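Local coordinates for short-chain dehydrogenase/reductase SDR (PDB 5IG2), which probably catalyses oxidation of alcohols or reduction of carbonyl groups with a nicotinamide cofactor, and binds NAD, at residues B[173-178]-B[191-196]; B[155-160]-B[167-172]; B[46-51]-B[67-72]; B[76-81]-B[130-135]. All blocks are in the same frame, centred on the assembly; numbering follows the deposited sequence. Where two conformers were deposited one is given.

Contact 1: B[173-178]-B[191-196]. With NAD (nicotinamide-adenine-dinucleotide), chain F.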
# COMPACT_ATOMS: atom_id res chain seq x y z
N SER B 173 -56.07 27.62 -11.91
CA SER B 173 -57.34 27.94 -12.57
C SER B 173 -57.13 28.72 -13.86
O SER B 173 -57.89 28.53 -14.83
CB SER B 173 -58.24 28.73 -11.63
OG SER B 173 -59.45 29.03 -12.30
N LEU B 174 -56.14 29.62 -13.91
CA LEU B 174 -55.92 30.33 -15.17
C LEU B 174 -55.51 29.35 -16.25
O LEU B 174 -55.91 29.50 -17.41
CB LEU B 174 -54.88 31.45 -15.01
CG LEU B 174 -53.37 31.21 -15.00
CD1 LEU B 174 -52.79 31.03 -16.40
CD2 LEU B 174 -52.69 32.39 -14.33
N THR B 175 -54.75 28.31 -15.89
CA THR B 175 -54.31 27.35 -16.88
C THR B 175 -55.45 26.43 -17.29
O THR B 175 -55.59 26.08 -18.47
CB THR B 175 -53.11 26.55 -16.34
OG1 THR B 175 -52.10 27.46 -15.86
CG2 THR B 175 -52.50 25.63 -17.44
N GLU B 176 -56.29 26.03 -16.33
CA GLU B 176 -57.49 25.28 -16.67
C GLU B 176 -58.38 26.07 -17.62
O GLU B 176 -58.95 25.51 -18.56
CB GLU B 176 -58.27 24.91 -15.40
CG GLU B 176 -57.59 23.85 -14.53
CD GLU B 176 -58.31 23.62 -13.21
OE1 GLU B 176 -59.26 24.37 -12.89
OE2 GLU B 176 -57.93 22.67 -12.48
N THR B 177 -58.52 27.38 -17.37
CA THR B 177 -59.34 28.20 -18.26
C THR B 177 -58.70 28.32 -19.63
O THR B 177 -59.39 28.27 -20.65
CB THR B 177 -59.56 29.59 -17.68
OG1 THR B 177 -59.95 29.48 -16.31
CG2 THR B 177 -60.65 30.30 -18.48
N LEU B 178 -57.38 28.50 -19.67
CA LEU B 178 -56.67 28.57 -20.94
C LEU B 178 -56.89 27.30 -21.75
O LEU B 178 -57.01 27.36 -22.98
CB LEU B 178 -55.18 28.80 -20.68
CG LEU B 178 -54.24 28.82 -21.89
CD1 LEU B 178 -54.57 30.00 -22.80
CD2 LEU B 178 -52.78 28.86 -21.41
N CYS B 191 -52.06 23.29 -23.87
CA CYS B 191 -51.37 23.70 -22.66
C CYS B 191 -51.42 22.58 -21.62
O CYS B 191 -52.24 21.66 -21.70
CB CYS B 191 -51.95 25.00 -22.11
SG CYS B 191 -53.65 24.89 -21.51
N SER B 192 -50.52 22.67 -20.64
CA SER B 192 -50.44 21.71 -19.55
C SER B 192 -50.15 22.44 -18.24
O SER B 192 -49.62 23.56 -18.23
CB SER B 192 -49.36 20.64 -19.77
OG SER B 192 -49.60 19.88 -20.95
N LEU B 193 -50.46 21.77 -17.14
CA LEU B 193 -50.36 22.33 -15.81
C LEU B 193 -49.49 21.41 -14.96
O LEU B 193 -49.89 20.27 -14.68
CB LEU B 193 -51.76 22.50 -15.20
CG LEU B 193 -51.87 22.98 -13.74
CD1 LEU B 193 -51.27 24.39 -13.58
CD2 LEU B 193 -53.32 22.92 -13.25
N LEU B 194 -48.33 21.90 -14.54
CA LEU B 194 -47.36 21.10 -13.78
C LEU B 194 -47.50 21.37 -12.28
O LEU B 194 -47.34 22.52 -11.84
CB LEU B 194 -45.94 21.41 -14.26
CG LEU B 194 -44.79 20.75 -13.51
CD1 LEU B 194 -44.88 19.23 -13.64
CD2 LEU B 194 -43.47 21.25 -14.06
N CYS B 195 -47.76 20.32 -11.50
CA CYS B 195 -48.04 20.43 -10.06
C CYS B 195 -47.16 19.50 -9.24
O CYS B 195 -47.63 18.46 -8.74
CB CYS B 195 -49.51 20.14 -9.77
SG CYS B 195 -50.68 21.28 -10.57
N PRO B 196 -45.89 19.84 -9.04
CA PRO B 196 -44.99 18.97 -8.28
C PRO B 196 -45.08 19.20 -6.78
O PRO B 196 -45.52 20.25 -6.30
CB PRO B 196 -43.59 19.38 -8.78
CG PRO B 196 -43.83 20.34 -9.92
CD PRO B 196 -45.16 20.95 -9.67
PA NAD F . -35.38 27.64 -8.33
O1A NAD F . -35.10 28.70 -7.35
O2A NAD F . -34.28 26.56 -8.41
O5B NAD F . -35.66 28.18 -9.80
C5B NAD F . -36.56 29.28 -10.02
C4B NAD F . -35.82 30.29 -10.86
O4B NAD F . -36.70 31.41 -11.14
C3B NAD F . -34.55 30.88 -10.22
O3B NAD F . -33.42 30.70 -11.06
C2B NAD F . -34.89 32.38 -10.06
O2B NAD F . -33.75 33.21 -10.27
C1B NAD F . -35.91 32.57 -11.17
N9A NAD F . -36.76 33.74 -11.00
C8A NAD F . -37.32 34.20 -9.84
N7A NAD F . -37.95 35.34 -9.97
C5A NAD F . -37.81 35.65 -11.32
C6A NAD F . -38.24 36.74 -12.09
N6A NAD F . -38.86 37.81 -11.59
N1A NAD F . -37.97 36.71 -13.42
C2A NAD F . -37.29 35.67 -13.91
N3A NAD F . -36.81 34.60 -13.28
C4A NAD F . -37.10 34.65 -11.97
O3 NAD F . -36.76 26.93 -7.98
PN NAD F . -37.65 25.86 -8.76
O1N NAD F . -36.89 25.32 -9.92
O2N NAD F . -38.19 24.93 -7.75
O5D NAD F . -38.82 26.82 -9.26
C5D NAD F . -39.47 26.61 -10.53
C4D NAD F . -40.96 26.60 -10.29
O4D NAD F . -41.35 25.38 -9.62
C3D NAD F . -41.51 27.75 -9.44
O3D NAD F . -42.70 28.26 -10.03
C2D NAD F . -41.84 27.07 -8.11
O2D NAD F . -42.88 27.77 -7.43
C1D NAD F . -42.29 25.71 -8.64
N1N NAD F . -42.36 24.56 -7.61
C2N NAD F . -41.24 24.19 -6.98
C3N NAD F . -41.26 23.14 -6.08
C7N NAD F . -40.03 22.56 -5.45
O7N NAD F . -40.14 21.86 -4.44
N7N NAD F . -38.86 22.93 -5.94
C4N NAD F . -42.46 22.47 -5.88
C5N NAD F . -43.60 22.86 -6.56
C6N NAD F . -43.54 23.92 -7.43
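The beta-alpha-beta crossover of strand 144-149, helix 162-185 and strand 189-194 closes here, where Thr-175 and Leu-178 of the helix settle on Cys-191 and Leu-193 of the strand. The short segments run nearly antiparallel, their directions 159° apart and their axes 8.2 Å from each other. Central Thr-175 divides its branches by polarity. Its methyl CG2, anti to the backbone N, reaches the strand backbone, with CG2 3.6 Å from Ser-192 O, and also touches the CB of Leu-193. The hydroxyl turns back beside the backbone N (chi1 -52°) and is bonded to Val-171 O one helical turn earlier and to Asn-148, so a polar group can lie in this buried interface at little cost. Leu-193 crosses the threonine at a slant, putting CD1 3.9 Å from Thr-175 OG1. One turn farther along the helix, Leu-178 covers the cysteine: Leu-178 CG lies 4.0 Å from Cys-191 SG, while CD2 rests on Cys-191 CB. That sulfur, held between the backbone N and carbonyl carbon (chi1 66°), also approaches Thr-175 O at 3.8 Å, packing only. Compact threonine and cysteine suit this close approach, leucines filling the space beside them. Ser-173, Glu-176 and Thr-177, whose side chains start away from the strand, face a second subunit, whose Asn-165 bonds Thr-177 and whose Arg-273 forms a salt bridge with Glu-176. Beyond the strand, Pro-196 O comes within 3.3 Å of the nicotinamide carbon C5N of NAD, the usual meeting of strand ends and cofactor in a Rossmann fold.

Contact 2: B[155-160]-B[167-172]. With NAD (nicotinamide-adenine-dinucleotide), chain F.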
# COMPACT_ATOMS: atom_id res chain seq x y z
N LEU B 155 -53.17 23.01 -5.34
CA LEU B 155 -54.25 22.06 -5.15
C LEU B 155 -54.61 21.88 -3.68
O LEU B 155 -55.67 21.31 -3.40
CB LEU B 155 -53.86 20.69 -5.74
CG LEU B 155 -53.38 20.66 -7.19
CD1 LEU B 155 -52.83 19.27 -7.53
CD2 LEU B 155 -54.51 21.06 -8.12
N LEU B 156 -53.76 22.34 -2.77
CA LEU B 156 -53.91 22.25 -1.32
C LEU B 156 -53.72 23.63 -0.73
O LEU B 156 -53.30 24.57 -1.42
CB LEU B 156 -52.88 21.30 -0.71
CG LEU B 156 -52.88 19.86 -1.19
CD1 LEU B 156 -51.64 19.16 -0.68
CD2 LEU B 156 -54.11 19.18 -0.66
N SER B 157 -53.97 23.76 0.57
CA SER B 157 -53.73 25.01 1.29
C SER B 157 -52.99 24.71 2.59
O SER B 157 -53.55 24.80 3.69
CB SER B 157 -55.04 25.76 1.53
OG SER B 157 -55.68 26.02 0.29
N PRO B 158 -51.70 24.35 2.48
CA PRO B 158 -50.92 24.07 3.69
C PRO B 158 -50.71 25.33 4.52
O PRO B 158 -50.59 26.44 3.97
CB PRO B 158 -49.58 23.56 3.13
CG PRO B 158 -49.76 23.41 1.64
CD PRO B 158 -50.91 24.26 1.24
N PRO B 159 -50.62 25.20 5.84
CA PRO B 159 -50.50 26.39 6.69
C PRO B 159 -49.18 27.13 6.51
O PRO B 159 -48.16 26.56 6.11
CB PRO B 159 -50.63 25.82 8.11
CG PRO B 159 -50.36 24.37 7.99
CD PRO B 159 -50.80 23.97 6.62
N SER B 160 -49.23 28.44 6.78
CA SER B 160 -48.09 29.35 6.79
C SER B 160 -47.46 29.55 5.41
O SER B 160 -46.29 29.95 5.31
CB SER B 160 -47.03 28.88 7.79
OG SER B 160 -47.39 29.27 9.11
N SER B 167 -51.15 32.19 -4.96
CA SER B 167 -50.61 32.43 -6.29
C SER B 167 -50.67 31.16 -7.13
O SER B 167 -50.96 31.21 -8.34
CB SER B 167 -49.18 32.98 -6.21
OG SER B 167 -48.24 32.00 -5.76
N LYS B 168 -50.44 30.00 -6.52
CA LYS B 168 -50.44 28.76 -7.27
C LYS B 168 -51.85 28.28 -7.59
O LYS B 168 -52.07 27.67 -8.64
CB LYS B 168 -49.64 27.70 -6.50
CG LYS B 168 -48.15 28.04 -6.36
CD LYS B 168 -47.51 28.26 -7.74
CE LYS B 168 -45.99 28.33 -7.65
NZ LYS B 168 -45.35 28.37 -9.00
N HIS B 169 -52.83 28.54 -6.72
CA HIS B 169 -54.21 28.25 -7.10
C HIS B 169 -54.64 29.14 -8.26
O HIS B 169 -55.42 28.72 -9.12
CB HIS B 169 -55.16 28.44 -5.91
CG HIS B 169 -55.11 27.31 -4.92
ND1 HIS B 169 -56.15 26.43 -4.74
CD2 HIS B 169 -54.14 26.92 -4.06
CE1 HIS B 169 -55.83 25.55 -3.81
NE2 HIS B 169 -54.61 25.82 -3.38
N ALA B 170 -54.14 30.38 -8.29
CA ALA B 170 -54.40 31.25 -9.43
C ALA B 170 -53.83 30.66 -10.72
O ALA B 170 -54.50 30.65 -11.76
CB ALA B 170 -53.83 32.65 -9.16
N VAL B 171 -52.59 30.15 -10.67
CA VAL B 171 -51.99 29.52 -11.85
C VAL B 171 -52.80 28.30 -12.28
O VAL B 171 -53.06 28.09 -13.47
CB VAL B 171 -50.52 29.15 -11.59
CG1 VAL B 171 -49.91 28.35 -12.78
CG2 VAL B 171 -49.70 30.39 -11.29
N VAL B 172 -53.24 27.49 -11.31
CA VAL B 172 -54.04 26.30 -11.64
C VAL B 172 -55.27 26.70 -12.45
O VAL B 172 -55.51 26.19 -13.55
CB VAL B 172 -54.43 25.53 -10.37
CG1 VAL B 172 -55.51 24.52 -10.70
CG2 VAL B 172 -53.21 24.81 -9.76
PA NAD F . -35.38 27.64 -8.33
O1A NAD F . -35.10 28.70 -7.35
O2A NAD F . -34.28 26.56 -8.41
O5B NAD F . -35.66 28.18 -9.80
C5B NAD F . -36.56 29.28 -10.02
C4B NAD F . -35.82 30.29 -10.86
O4B NAD F . -36.70 31.41 -11.14
C3B NAD F . -34.55 30.88 -10.22
O3B NAD F . -33.42 30.70 -11.06
C2B NAD F . -34.89 32.38 -10.06
O2B NAD F . -33.75 33.21 -10.27
C1B NAD F . -35.91 32.57 -11.17
N9A NAD F . -36.76 33.74 -11.00
C8A NAD F . -37.32 34.20 -9.84
N7A NAD F . -37.95 35.34 -9.97
C5A NAD F . -37.81 35.65 -11.32
C6A NAD F . -38.24 36.74 -12.09
N6A NAD F . -38.86 37.81 -11.59
N1A NAD F . -37.97 36.71 -13.42
C2A NAD F . -37.29 35.67 -13.91
N3A NAD F . -36.81 34.60 -13.28
C4A NAD F . -37.10 34.65 -11.97
O3 NAD F . -36.76 26.93 -7.98
PN NAD F . -37.65 25.86 -8.76
O1N NAD F . -36.89 25.32 -9.92
O2N NAD F . -38.19 24.93 -7.75
O5D NAD F . -38.82 26.82 -9.26
C5D NAD F . -39.47 26.61 -10.53
C4D NAD F . -40.96 26.60 -10.29
O4D NAD F . -41.35 25.38 -9.62
C3D NAD F . -41.51 27.75 -9.44
O3D NAD F . -42.70 28.26 -10.03
C2D NAD F . -41.84 27.07 -8.11
O2D NAD F . -42.88 27.77 -7.43
C1D NAD F . -42.29 25.71 -8.64
N1N NAD F . -42.36 24.56 -7.61
C2N NAD F . -41.24 24.19 -6.98
C3N NAD F . -41.26 23.14 -6.08
C7N NAD F . -40.03 22.56 -5.45
O7N NAD F . -40.14 21.86 -4.44
N7N NAD F . -38.86 22.93 -5.94
C4N NAD F . -42.46 22.47 -5.88
C5N NAD F . -43.60 22.86 -6.56
C6N NAD F . -43.54 23.92 -7.43
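His-169 NE2 donates a short hydrogen bond of 2.7 Å to Leu-156 O, nearly straight at 176°. The carbonyl oxygen lies at the ring edge, almost in the imidazole plane, whereas the ring nitrogen stands above the carbonyl's own plane, tilted 49° out of it and away from the usual lone-pair directions. With CG anti to the carbonyl carbon (chi1 -76°), the imidazole leaves helix 162-185 toward the loop that precedes it. A histidine fits because it is long enough to span the gap and carries an N-H at its far end. Over one face of the ring lies the backbone of Leu-155, its N 3.7 Å from His-169 NE2. Farther along, Leu-155 CD2 touches Val-172 CG2 at 4.3 Å, an apolar patch beside the polar link. Ser-157 OG passes NE2 of His-169 obliquely at 3.8 Å, but its bonds go to Glu-176 and Ser-173 of a second subunit, so this loop also belongs to the subunit interface. Lys-168, next to the histidine, goes another way: its chain bends at chi2 and then extends to the cofactor, NZ bonding the ribose hydroxyls of NAD, O3D at 2.8 Å and O2D at 3.0 Å. Thr-149 O accepts from the same NZ. Tyr-164, four residues before Lys-168 and also bonded to NAD, completes the YxxxK pattern of short-chain dehydrogenases. The direction of the histidine bond implies that NE2 bears hydrogen, and that this proton satisfies a loop carbonyl while the adjacent lysine serves the nicotinamide ribose.

Contact 3: B[46-51]-B[67-72]; sequences VDEGAL and GVRTDV. With NAD (nicotinamide-adenine-dinucleotide), chain F.
The guanidinium of Arg-69 carries Val-46 O over one face, 2.9 Å above its plane and displaced toward the rim, while Glu-48 CG lies at its edge. The carbonyl's angle is too poor for a hydrogen bond, though the positive charge probably favours the approach. The Glu-48 carboxylate is turned 63° from the guanidinium and forms a salt bridge, OE2 to Arg-69 NE 2.9 Å; since Glu-48 has two conformers and touches a crystal neighbour, this link may not be constant. Such long, charged chains suit an exposed border. A second flat group, the adenine of NAD, has Val-46 CG1 over one face, 3.7 Å from C5A; Val-72 lies on the other side but displaced beyond the N1A edge, its CG2 3.6 Å from N1A. In Val-46 the branches split, CG1 (chi1 73°) going to the base and CG2, anti to the backbone N, going to Arg-69 NH1 at 3.6 Å. The adenine edge is read by hydrogen bonds: Asp-71 OD1 accepts from N6A at 2.9 Å, and Val-72 N gives N1A a nearly straight bond of 3.0 Å. Ser-73 also binds Asp-71 OD1, which steadies the carboxylate. Asp-47 is the N-cap of helix 48-60, its OD1 accepting from Ala-50 N. On that helix Leu-51 lays CD2 against the strand backbone, 3.7 Å from Val-68 C, where Gly-67 adds no bulk. Strand 65-69 thus borders strand 40-45 at the sheet's edge, with helix 48-60 meeting it through Leu-51 and helix 75-89 touching Val-68 and Thr-70.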
# COMPACT_ATOMS: atom_id res chain seq x y z
N VAL B 46 -33.80 36.08 -14.08
CA VAL B 46 -33.30 37.34 -13.54
C VAL B 46 -31.95 37.16 -12.84
O VAL B 46 -31.25 38.15 -12.59
CB VAL B 46 -34.35 37.94 -12.59
CG1 VAL B 46 -34.42 37.16 -11.28
CG2 VAL B 46 -34.09 39.42 -12.38
N ASP B 47 -31.56 35.91 -12.55
CA ASP B 47 -30.28 35.58 -11.94
C ASP B 47 -29.26 35.44 -13.07
O ASP B 47 -29.07 34.36 -13.65
CB ASP B 47 -30.43 34.30 -11.12
CG ASP B 47 -29.17 33.95 -10.34
OD1 ASP B 47 -28.07 34.45 -10.68
OD2 ASP B 47 -29.30 33.15 -9.38
N GLU B 48 -28.57 36.54 -13.38
CA GLU B 48 -27.75 36.54 -14.58
C GLU B 48 -26.60 35.54 -14.47
O GLU B 48 -26.28 34.86 -15.45
CB GLU B 48 -27.24 37.96 -14.89
CG GLU B 48 -27.12 38.87 -13.70
CD GLU B 48 -27.10 40.34 -14.05
OE1 GLU B 48 -26.51 40.73 -15.09
OE2 GLU B 48 -27.67 41.13 -13.28
N GLY B 49 -26.00 35.39 -13.28
CA GLY B 49 -24.88 34.46 -13.14
C GLY B 49 -25.30 33.02 -13.37
O GLY B 49 -24.66 32.29 -14.13
N ALA B 50 -26.40 32.61 -12.74
CA ALA B 50 -26.90 31.25 -12.92
C ALA B 50 -27.31 31.00 -14.36
O ALA B 50 -27.03 29.94 -14.93
CB ALA B 50 -28.07 31.01 -11.96
N LEU B 51 -27.98 31.98 -14.98
CA LEU B 51 -28.41 31.84 -16.37
C LEU B 51 -27.22 31.69 -17.30
O LEU B 51 -27.22 30.83 -18.20
CB LEU B 51 -29.25 33.05 -16.77
CG LEU B 51 -29.86 33.03 -18.18
CD1 LEU B 51 -30.79 31.84 -18.37
CD2 LEU B 51 -30.57 34.35 -18.49
N GLY B 67 -29.37 33.04 -24.00
CA GLY B 67 -29.81 33.40 -22.67
C GLY B 67 -30.16 34.88 -22.61
O GLY B 67 -29.39 35.72 -23.07
N VAL B 68 -31.32 35.20 -22.05
CA VAL B 68 -31.83 36.56 -22.03
C VAL B 68 -32.25 36.88 -20.60
O VAL B 68 -33.26 36.35 -20.12
CB VAL B 68 -33.01 36.75 -22.98
CG1 VAL B 68 -33.51 38.22 -22.94
CG2 VAL B 68 -32.65 36.33 -24.41
N ARG B 69 -31.49 37.75 -19.93
CA ARG B 69 -31.90 38.19 -18.60
C ARG B 69 -33.29 38.83 -18.69
O ARG B 69 -33.51 39.75 -19.48
CB ARG B 69 -30.88 39.17 -18.03
CG ARG B 69 -31.19 39.58 -16.60
CD ARG B 69 -30.38 40.78 -16.15
NE ARG B 69 -30.13 40.74 -14.72
CZ ARG B 69 -30.96 41.22 -13.80
NH1 ARG B 69 -32.10 41.79 -14.17
NH2 ARG B 69 -30.65 41.13 -12.51
N THR B 70 -34.22 38.32 -17.89
CA THR B 70 -35.62 38.70 -17.98
C THR B 70 -36.23 38.69 -16.59
O THR B 70 -36.08 37.71 -15.86
CB THR B 70 -36.40 37.72 -18.87
OG1 THR B 70 -35.80 37.66 -20.17
CG2 THR B 70 -37.86 38.15 -19.00
N ASP B 71 -36.90 39.78 -16.23
CA ASP B 71 -37.74 39.83 -15.03
C ASP B 71 -39.17 39.56 -15.52
O ASP B 71 -39.80 40.43 -16.11
CB ASP B 71 -37.59 41.18 -14.33
CG ASP B 71 -38.56 41.37 -13.17
OD1 ASP B 71 -39.24 40.41 -12.74
OD2 ASP B 71 -38.64 42.52 -12.67
N VAL B 72 -39.67 38.34 -15.28
CA VAL B 72 -40.94 37.93 -15.87
C VAL B 72 -42.11 38.71 -15.30
O VAL B 72 -43.18 38.73 -15.93
CB VAL B 72 -41.22 36.42 -15.71
CG1 VAL B 72 -40.16 35.57 -16.44
CG2 VAL B 72 -41.36 36.02 -14.23
PA NAD F . -35.38 27.64 -8.33
O1A NAD F . -35.10 28.70 -7.35
O2A NAD F . -34.28 26.56 -8.41
O5B NAD F . -35.66 28.18 -9.80
C5B NAD F . -36.56 29.28 -10.02
C4B NAD F . -35.82 30.29 -10.86
O4B NAD F . -36.70 31.41 -11.14
C3B NAD F . -34.55 30.88 -10.22
O3B NAD F . -33.42 30.70 -11.06
C2B NAD F . -34.89 32.38 -10.06
O2B NAD F . -33.75 33.21 -10.27
C1B NAD F . -35.91 32.57 -11.17
N9A NAD F . -36.76 33.74 -11.00
C8A NAD F . -37.32 34.20 -9.84
N7A NAD F . -37.95 35.34 -9.97
C5A NAD F . -37.81 35.65 -11.32
C6A NAD F . -38.24 36.74 -12.09
N6A NAD F . -38.86 37.81 -11.59
N1A NAD F . -37.97 36.71 -13.42
C2A NAD F . -37.29 35.67 -13.91
N3A NAD F . -36.81 34.60 -13.28
C4A NAD F . -37.10 34.65 -11.97
O3 NAD F . -36.76 26.93 -7.98
PN NAD F . -37.65 25.86 -8.76
O1N NAD F . -36.89 25.32 -9.92
O2N NAD F . -38.19 24.93 -7.75
O5D NAD F . -38.82 26.82 -9.26
C5D NAD F . -39.47 26.61 -10.53
C4D NAD F . -40.96 26.60 -10.29
O4D NAD F . -41.35 25.38 -9.62
C3D NAD F . -41.51 27.75 -9.44
O3D NAD F . -42.70 28.26 -10.03
C2D NAD F . -41.84 27.07 -8.11
O2D NAD F . -42.88 27.77 -7.43
C1D NAD F . -42.29 25.71 -8.64
N1N NAD F . -42.36 24.56 -7.61
C2N NAD F . -41.24 24.19 -6.98
C3N NAD F . -41.26 23.14 -6.08
C7N NAD F . -40.03 22.56 -5.45
O7N NAD F . -40.14 21.86 -4.44
N7N NAD F . -38.86 22.93 -5.94
C4N NAD F . -42.46 22.47 -5.88
C5N NAD F . -43.60 22.86 -6.56
C6N NAD F . -43.54 23.92 -7.43

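Contact 4: B[76-81]-B[130-135]; sequences AQVQAL and VRVFAP
Two helices flanking the Rossmann sheet, 75-89 and 112-140, lie side by side here, with Val-78 and Leu-81 of the first meeting Val-132 and Phe-133 of the second. The short segments run in the same general direction, inclined by 26°, with their axes 9.4 Å apart. Val-78 is shared between two partners: its CG1, anti to the backbone N, lies 4.0 Å from Val-132 CG2 and 4.0 Å from Phe-133 CE2. Beta-branched valines are short and broad, and suit the middle of a helix-helix interface. Phe-133, being longer, swings across the gap with CG anti to the carbonyl carbon (chi1 -74°), so that its far end, CZ, reaches 4.3 Å from Leu-81 CG. One face of the ring is covered by Val-132 CG1, offset toward the rim. Phe-133 and Leu-81 also both touch Val-18 of strand 16-20, so the ring lies where the two helices meet the sheet. Trp-108 of a second subunit packs on Val-130, Ala-134 and Pro-135, on another part of helix 112-140, which is kinked where Pro-135 lacks the N-H for the helical bond. On the more solvent-exposed side, at the partly exposed Gln-79 and Arg-131, the packing turns polar. Gln-79 bends at chi2 (66°) over Val-132, placing OE1 3.8 Å from Val-132 CG2, and its NE2 bonds Asp-83. A water then joins the helices, donating to Gln-79 OE1 at 3.0 Å and accepting from Arg-131 NH1 at 2.9 Å, at the edge of the guanidinium and in its plane.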
# COMPACT_ATOMS: atom_id res chain seq x y z
N ALA B 76 -42.98 44.39 -20.25
CA ALA B 76 -42.11 44.80 -21.36
C ALA B 76 -40.96 43.82 -21.55
O ALA B 76 -40.55 43.54 -22.68
CB ALA B 76 -41.58 46.20 -21.11
N GLN B 77 -40.43 43.27 -20.45
CA GLN B 77 -39.30 42.36 -20.59
C GLN B 77 -39.74 41.01 -21.13
O GLN B 77 -38.99 40.36 -21.87
CB GLN B 77 -38.58 42.19 -19.25
CG GLN B 77 -37.93 43.48 -18.78
CD GLN B 77 -36.98 43.25 -17.62
OE1 GLN B 77 -36.46 42.15 -17.44
NE2 GLN B 77 -36.74 44.29 -16.84
N VAL B 78 -40.94 40.56 -20.77
CA VAL B 78 -41.46 39.34 -21.37
C VAL B 78 -41.65 39.55 -22.87
O VAL B 78 -41.30 38.68 -23.68
CB VAL B 78 -42.77 38.92 -20.68
CG1 VAL B 78 -43.36 37.69 -21.36
CG2 VAL B 78 -42.50 38.69 -19.20
N GLN B 79 -42.18 40.71 -23.27
CA GLN B 79 -42.28 41.02 -24.69
C GLN B 79 -40.90 41.02 -25.35
O GLN B 79 -40.74 40.54 -26.47
CB GLN B 79 -42.97 42.37 -24.89
CG GLN B 79 -43.14 42.74 -26.36
CD GLN B 79 -44.09 41.81 -27.11
OE1 GLN B 79 -45.28 41.71 -26.77
NE2 GLN B 79 -43.57 41.14 -28.14
N ALA B 80 -39.89 41.56 -24.65
CA ALA B 80 -38.54 41.57 -25.21
C ALA B 80 -37.99 40.16 -25.36
O ALA B 80 -37.24 39.88 -26.30
CB ALA B 80 -37.62 42.41 -24.32
N LEU B 81 -38.38 39.25 -24.46
CA LEU B 81 -37.96 37.86 -24.55
C LEU B 81 -38.54 37.19 -25.79
O LEU B 81 -37.84 36.44 -26.49
CB LEU B 81 -38.38 37.12 -23.28
CG LEU B 81 -38.10 35.62 -23.23
CD1 LEU B 81 -36.59 35.36 -23.24
CD2 LEU B 81 -38.77 34.97 -22.02
N VAL B 130 -48.41 34.06 -21.17
CA VAL B 130 -49.56 33.67 -21.98
C VAL B 130 -49.96 34.79 -22.93
O VAL B 130 -50.15 34.58 -24.13
CB VAL B 130 -50.73 33.27 -21.07
CG1 VAL B 130 -52.04 33.17 -21.87
CG2 VAL B 130 -50.40 31.96 -20.35
N ARG B 131 -50.07 36.01 -22.40
CA ARG B 131 -50.52 37.15 -23.20
C ARG B 131 -49.58 37.42 -24.38
O ARG B 131 -50.03 37.72 -25.49
CB ARG B 131 -50.64 38.40 -22.33
CG ARG B 131 -51.03 39.65 -23.08
CD ARG B 131 -51.15 40.84 -22.14
NE ARG B 131 -49.94 41.05 -21.36
CZ ARG B 131 -48.85 41.65 -21.82
NH1 ARG B 131 -48.82 42.09 -23.08
NH2 ARG B 131 -47.79 41.79 -21.04
N VAL B 132 -48.28 37.32 -24.15
CA VAL B 132 -47.32 37.65 -25.19
C VAL B 132 -47.18 36.51 -26.20
O VAL B 132 -47.18 36.74 -27.41
CB VAL B 132 -45.96 38.01 -24.56
CG1 VAL B 132 -44.88 38.04 -25.63
CG2 VAL B 132 -46.06 39.37 -23.84
N PHE B 133 -47.06 35.28 -25.71
CA PHE B 133 -46.66 34.18 -26.60
C PHE B 133 -47.84 33.44 -27.22
O PHE B 133 -47.70 32.91 -28.33
CB PHE B 133 -45.79 33.18 -25.83
CG PHE B 133 -44.39 33.68 -25.56
CD1 PHE B 133 -43.38 33.48 -26.49
CD2 PHE B 133 -44.09 34.33 -24.38
CE1 PHE B 133 -42.09 33.93 -26.23
CE2 PHE B 133 -42.81 34.79 -24.12
CZ PHE B 133 -41.81 34.58 -25.04
N ALA B 134 -48.99 33.36 -26.54
CA ALA B 134 -50.13 32.67 -27.16
C ALA B 134 -50.50 33.26 -28.51
O ALA B 134 -50.71 32.47 -29.45
CB ALA B 134 -51.33 32.65 -26.20
N PRO B 135 -50.60 34.58 -28.71
CA PRO B 135 -50.90 35.08 -30.06
C PRO B 135 -49.85 34.70 -31.08
O PRO B 135 -50.18 34.38 -32.23
CB PRO B 135 -50.96 36.61 -29.88
CG PRO B 135 -51.19 36.81 -28.43
CD PRO B 135 -50.48 35.69 -27.74
O HOH W 1 -46.63 43.30 -24.64

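Overall arrangement
All four contacts lie in one Rossmann-type domain and come in series along the chain, in the order 3, 4, 2, 1. Contacts 1, 2 and 3 touch NAD at different points: contact 3 holds the adenine, contact 2 the nicotinamide ribose and contact 1 the nicotinamide ring, with contacts 2 and 3 centred about 26 Å apart. Contacts 1 and 2 share helix 162-185 and meet where Leu-193 CD2 lies 3.7 Å from Val-172 CG1. Contact 4 does not touch the cofactor, yet it is joined to contact 3 by a probable hydrogen bond of 2.7 Å between Asp-71 N and Gln-77 OE1. It also reaches contact 1, with Val-130 CG2 4.1 Å from Leu-178 CD2. A second subunit touches contacts 1, 2 and 4.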